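Local coordinates for protein solute carrier family 15 member 1 (Mus musculus, PDB 5A9D) that takes up small peptides together with protons across the intestinal cell membrane, and is represented here by its extracellular domain, at residues A[61-72]-A[81-89]. Numbering follows the deposited sequence.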
loop_
_atom_site.group_PDB
_atom_site.type_symbol
_atom_site.label_atom_id
_atom_site.label_comp_id
_atom_site.label_asym_id
_atom_site.label_seq_id
_atom_site.Cartn_x
_atom_site.Cartn_y
_atom_site.Cartn_z
ATOM N N VAL A 61 -10.215 -15.955 -8.664
ATOM C CA VAL A 61 -9.621 -14.836 -7.927
ATOM C C VAL A 61 -10.650 -14.010 -7.160
ATOM O O VAL A 61 -11.671 -13.630 -7.728
ATOM C CB VAL A 61 -8.771 -13.966 -8.889
ATOM C CG1 VAL A 61 -8.087 -12.812 -8.163
ATOM C CG2 VAL A 61 -7.744 -14.825 -9.602
ATOM N N ALA A 62 -10.357 -13.717 -5.870
ATOM C CA ALA A 62 -11.167 -12.885 -4.968
ATOM C C ALA A 62 -11.030 -11.460 -5.469
ATOM O O ALA A 62 -9.908 -10.954 -5.519
ATOM C CB ALA A 62 -10.638 -12.987 -3.546
ATOM N N HIS A 63 -12.147 -10.846 -5.913
ATOM C CA HIS A 63 -12.178 -9.517 -6.537
ATOM C C HIS A 63 -11.698 -8.371 -5.625
ATOM O O HIS A 63 -12.466 -7.552 -5.098
ATOM C CB HIS A 63 -13.547 -9.215 -7.169
ATOM C CG HIS A 63 -13.702 -9.863 -8.509
ATOM N ND1 HIS A 63 -12.751 -9.688 -9.518
ATOM C CD2 HIS A 63 -14.662 -10.706 -8.956
ATOM C CE1 HIS A 63 -13.172 -10.420 -10.534
ATOM N NE2 HIS A 63 -14.320 -11.048 -10.245
ATOM N N ASP A 64 -10.383 -8.311 -5.512
ATOM C CA ASP A 64 -9.678 -7.301 -4.770
ATOM C C ASP A 64 -8.835 -6.483 -5.762
ATOM O O ASP A 64 -7.601 -6.519 -5.729
ATOM C CB ASP A 64 -8.902 -7.892 -3.560
ATOM C CG ASP A 64 -7.576 -8.582 -3.822
ATOM O OD1 ASP A 64 -7.592 -9.776 -4.187
ATOM O OD2 ASP A 64 -6.524 -7.966 -3.535
ATOM N N PHE A 65 -9.542 -5.785 -6.695
ATOM C CA PHE A 65 -8.897 -4.879 -7.633
ATOM C C PHE A 65 -9.522 -3.512 -7.502
ATOM O O PHE A 65 -10.738 -3.399 -7.509
ATOM C CB PHE A 65 -8.969 -5.374 -9.066
ATOM C CG PHE A 65 -8.242 -6.671 -9.288
ATOM C CD1 PHE A 65 -6.864 -6.694 -9.460
ATOM C CD2 PHE A 65 -8.938 -7.874 -9.328
ATOM C CE1 PHE A 65 -6.194 -7.902 -9.663
ATOM C CE2 PHE A 65 -8.268 -9.077 -9.513
ATOM C CZ PHE A 65 -6.905 -9.087 -9.705
ATOM N N GLU A 66 -8.706 -2.481 -7.345
ATOM C CA GLU A 66 -9.189 -1.112 -7.223
ATOM C C GLU A 66 -9.087 -0.388 -8.547
ATOM O O GLU A 66 -8.038 -0.423 -9.201
ATOM C CB GLU A 66 -8.408 -0.338 -6.156
ATOM C CG GLU A 66 -8.583 -0.836 -4.743
ATOM C CD GLU A 66 -8.155 0.192 -3.716
ATOM O OE1 GLU A 66 -6.936 0.300 -3.445
ATOM O OE2 GLU A 66 -9.037 0.964 -3.268
ATOM N N GLN A 67 -10.147 0.314 -8.932
ATOM C CA GLN A 67 -10.083 1.092 -10.177
ATOM C C GLN A 67 -9.125 2.280 -10.004
ATOM O O GLN A 67 -8.951 2.784 -8.890
ATOM C CB GLN A 67 -11.475 1.527 -10.683
ATOM C CG GLN A 67 -12.379 2.124 -9.610
ATOM C CD GLN A 67 -13.820 2.037 -10.008
ATOM O OE1 GLN A 67 -14.256 2.659 -10.974
ATOM N NE2 GLN A 67 -14.607 1.302 -9.243
ATOM N N GLY A 68 -8.433 2.620 -11.089
ATOM C CA GLY A 68 -7.436 3.681 -11.104
ATOM C C GLY A 68 -6.086 3.227 -10.588
ATOM O O GLY A 68 -5.162 4.043 -10.479
ATOM N N HIS A 69 -5.959 1.908 -10.267
ATOM C CA HIS A 69 -4.734 1.338 -9.722
ATOM C C HIS A 69 -4.130 0.220 -10.537
ATOM O O HIS A 69 -4.840 -0.479 -11.267
ATOM C CB HIS A 69 -4.970 0.846 -8.282
ATOM C CG HIS A 69 -5.287 1.952 -7.324
ATOM N ND1 HIS A 69 -6.520 2.609 -7.352
ATOM C CD2 HIS A 69 -4.536 2.474 -6.331
ATOM C CE1 HIS A 69 -6.458 3.522 -6.397
ATOM N NE2 HIS A 69 -5.290 3.470 -5.755
ATOM N N ARG A 70 -2.815 0.044 -10.405
ATOM C CA ARG A 70 -2.054 -1.051 -10.983
ATOM C C ARG A 70 -1.916 -2.127 -9.930
ATOM O O ARG A 70 -1.933 -1.843 -8.736
ATOM C CB ARG A 70 -0.645 -0.644 -11.405
ATOM C CG ARG A 70 -0.576 0.210 -12.615
ATOM C CD ARG A 70 0.846 0.642 -12.774
ATOM N NE ARG A 70 1.019 1.408 -13.997
ATOM C CZ ARG A 70 2.138 2.040 -14.325
ATOM N NH1 ARG A 70 3.210 1.965 -13.537
ATOM N NH2 ARG A 70 2.203 2.737 -15.451
ATOM N N HIS A 71 -1.767 -3.361 -10.387
ATOM C CA HIS A 71 -1.633 -4.503 -9.517
ATOM C C HIS A 71 -0.690 -5.502 -10.138
ATOM O O HIS A 71 -0.647 -5.635 -11.359
ATOM C CB HIS A 71 -2.995 -5.205 -9.341
ATOM C CG HIS A 71 -4.125 -4.294 -8.946
ATOM N ND1 HIS A 71 -4.766 -3.490 -9.888
ATOM C CD2 HIS A 71 -4.703 -4.102 -7.736
ATOM C CE1 HIS A 71 -5.674 -2.803 -9.209
ATOM N NE2 HIS A 71 -5.688 -3.150 -7.917
ATOM N N THR A 72 -0.005 -6.279 -9.293
ATOM C CA THR A 72 0.776 -7.414 -9.763
ATOM C C THR A 72 0.052 -8.634 -9.234
ATOM O O THR A 72 -0.079 -8.785 -8.024
ATOM C CB THR A 72 2.236 -7.370 -9.297
ATOM O OG1 THR A 72 2.864 -6.340 -10.028
ATOM C CG2 THR A 72 3.005 -8.699 -9.575
ATOM N N TYR A 81 -2.325 -17.724 -5.779
ATOM C CA TYR A 81 -2.164 -16.346 -6.212
ATOM C C TYR A 81 -2.130 -15.389 -5.029
ATOM O O TYR A 81 -2.531 -15.740 -3.929
ATOM C CB TYR A 81 -3.279 -15.919 -7.215
ATOM C CG TYR A 81 -4.635 -15.695 -6.573
ATOM C CD1 TYR A 81 -5.514 -16.760 -6.363
ATOM C CD2 TYR A 81 -5.021 -14.427 -6.131
ATOM C CE1 TYR A 81 -6.738 -16.573 -5.712
ATOM C CE2 TYR A 81 -6.234 -14.231 -5.466
ATOM C CZ TYR A 81 -7.106 -15.303 -5.298
ATOM O OH TYR A 81 -8.315 -15.136 -4.679
ATOM N N ARG A 82 -1.670 -14.168 -5.292
ATOM C CA ARG A 82 -1.704 -13.041 -4.383
ATOM C C ARG A 82 -1.756 -11.775 -5.237
ATOM O O ARG A 82 -0.952 -11.625 -6.164
ATOM C CB ARG A 82 -0.494 -12.985 -3.442
ATOM C CG ARG A 82 -0.659 -11.841 -2.406
ATOM C CD ARG A 82 0.620 -11.518 -1.672
ATOM N NE ARG A 82 1.256 -12.734 -1.158
ATOM C CZ ARG A 82 1.022 -13.260 0.038
ATOM N NH1 ARG A 82 0.178 -12.669 0.879
ATOM N NH2 ARG A 82 1.620 -14.389 0.400
ATOM N N VAL A 83 -2.699 -10.878 -4.922
ATOM C CA VAL A 83 -2.821 -9.597 -5.609
ATOM C C VAL A 83 -1.981 -8.619 -4.807
ATOM O O VAL A 83 -2.200 -8.462 -3.625
ATOM C CB VAL A 83 -4.280 -9.107 -5.782
ATOM C CG1 VAL A 83 -4.331 -7.725 -6.450
ATOM C CG2 VAL A 83 -5.113 -10.122 -6.566
ATOM N N VAL A 84 -0.999 -7.991 -5.461
ATOM C CA VAL A 84 -0.089 -7.003 -4.878
ATOM C C VAL A 84 -0.471 -5.637 -5.474
ATOM O O VAL A 84 -0.630 -5.498 -6.680
ATOM C CB VAL A 84 1.397 -7.400 -5.184
ATOM C CG1 VAL A 84 2.381 -6.280 -4.804
ATOM C CG2 VAL A 84 1.763 -8.698 -4.466
ATOM N N LYS A 85 -0.624 -4.648 -4.621
ATOM C CA LYS A 85 -0.947 -3.268 -5.006
ATOM C C LYS A 85 0.295 -2.565 -5.549
ATOM O O LYS A 85 1.341 -2.572 -4.894
ATOM C CB LYS A 85 -1.501 -2.534 -3.785
ATOM C CG LYS A 85 -2.999 -2.755 -3.620
ATOM C CD LYS A 85 -3.495 -2.183 -2.296
ATOM C CE LYS A 85 -5.003 -2.169 -2.229
ATOM N NZ LYS A 85 -5.474 -1.850 -0.857
ATOM N N ASP A 86 0.206 -1.998 -6.754
ATOM C CA ASP A 86 1.348 -1.349 -7.410
ATOM C C ASP A 86 1.197 0.174 -7.578
ATOM O O ASP A 86 1.954 0.796 -8.351
ATOM C CB ASP A 86 1.621 -1.979 -8.790
ATOM C CG ASP A 86 2.242 -3.357 -8.863
ATOM O OD1 ASP A 86 2.440 -3.990 -7.794
ATOM O OD2 ASP A 86 2.505 -3.815 -9.987
ATOM N N GLY A 87 0.208 0.751 -6.919
ATOM C CA GLY A 87 0.003 2.190 -6.999
ATOM C C GLY A 87 -0.906 2.657 -8.125
ATOM O O GLY A 87 -1.653 1.871 -8.713
ATOM N N LEU A 88 -0.877 3.948 -8.397
ATOM C CA LEU A 88 -1.764 4.569 -9.361
ATOM C C LEU A 88 -1.456 4.272 -10.805
ATOM O O LEU A 88 -0.295 4.078 -11.162
ATOM C CB LEU A 88 -1.806 6.074 -9.127
ATOM C CG LEU A 88 -2.307 6.524 -7.746
ATOM C CD1 LEU A 88 -2.239 8.014 -7.648
ATOM C CD2 LEU A 88 -3.743 6.147 -7.522
ATOM N N ASN A 89 -2.504 4.233 -11.637
ATOM C CA ASN A 89 -2.392 4.039 -13.091
ATOM C C ASN A 89 -1.677 5.202 -13.756
ATOM O O ASN A 89 -0.964 4.992 -14.732
ATOM C CB ASN A 89 -3.781 3.929 -13.719
ATOM C CG ASN A 89 -4.374 2.578 -13.553
ATOM O OD1 ASN A 89 -3.708 1.661 -13.086
ATOM N ND2 ASN A 89 -5.649 2.443 -13.867
HETATM O O HOH W 1 -4.012 -6.326 -2.487
HETATM O O HOH W 2 3.731 0.270 -10.957
HETATM O O HOH W 3 -2.696 -0.391 -6.021
#
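Val61 sits over one face of the Tyr81 ring, with CG2 4.2 Å from the ring centroid and almost exactly on its normal. The ring's hydroxyl OH takes the backbone N-H of Ala62 at 2.8 Å, a nearly straight bond (164°), so the tyrosine ties the incoming loop to the edge strand. Further along, Val83 wedges CG1 and CG2 against Phe65, CE1 of that ring lying 3.7 Å from CG1. Phe65 CD1 in turn lies over the face of the His71 ring, whose NE2 accepts the N-H of Glu66 while ND1 bonds to the carbonyl of Gln6; both ring nitrogens are thus engaged.

On the opposite side of the sheet, Thr72 OG1 donates to the syn lone pair of Asp86 OD2 at 2.6 Å. Chi1 of -72° sets that hydroxyl beside the threonine's own N and leaves CG2 anti to it. Arg100 of the second subunit reaches both side chains, forming a salt bridge with Asp86 OD1, so the pair belongs to a subunit interface. At the far end Leu88 CD2 covers one face of the His69 ring, the two side chains running alongside each other. Between His69 and His71 the register slips by one residue, Arg70 N bonding to Gly87 O at 2.7 Å: a beta bulge in an antiparallel hairpin at the edge of an immunoglobulin-like beta sandwich.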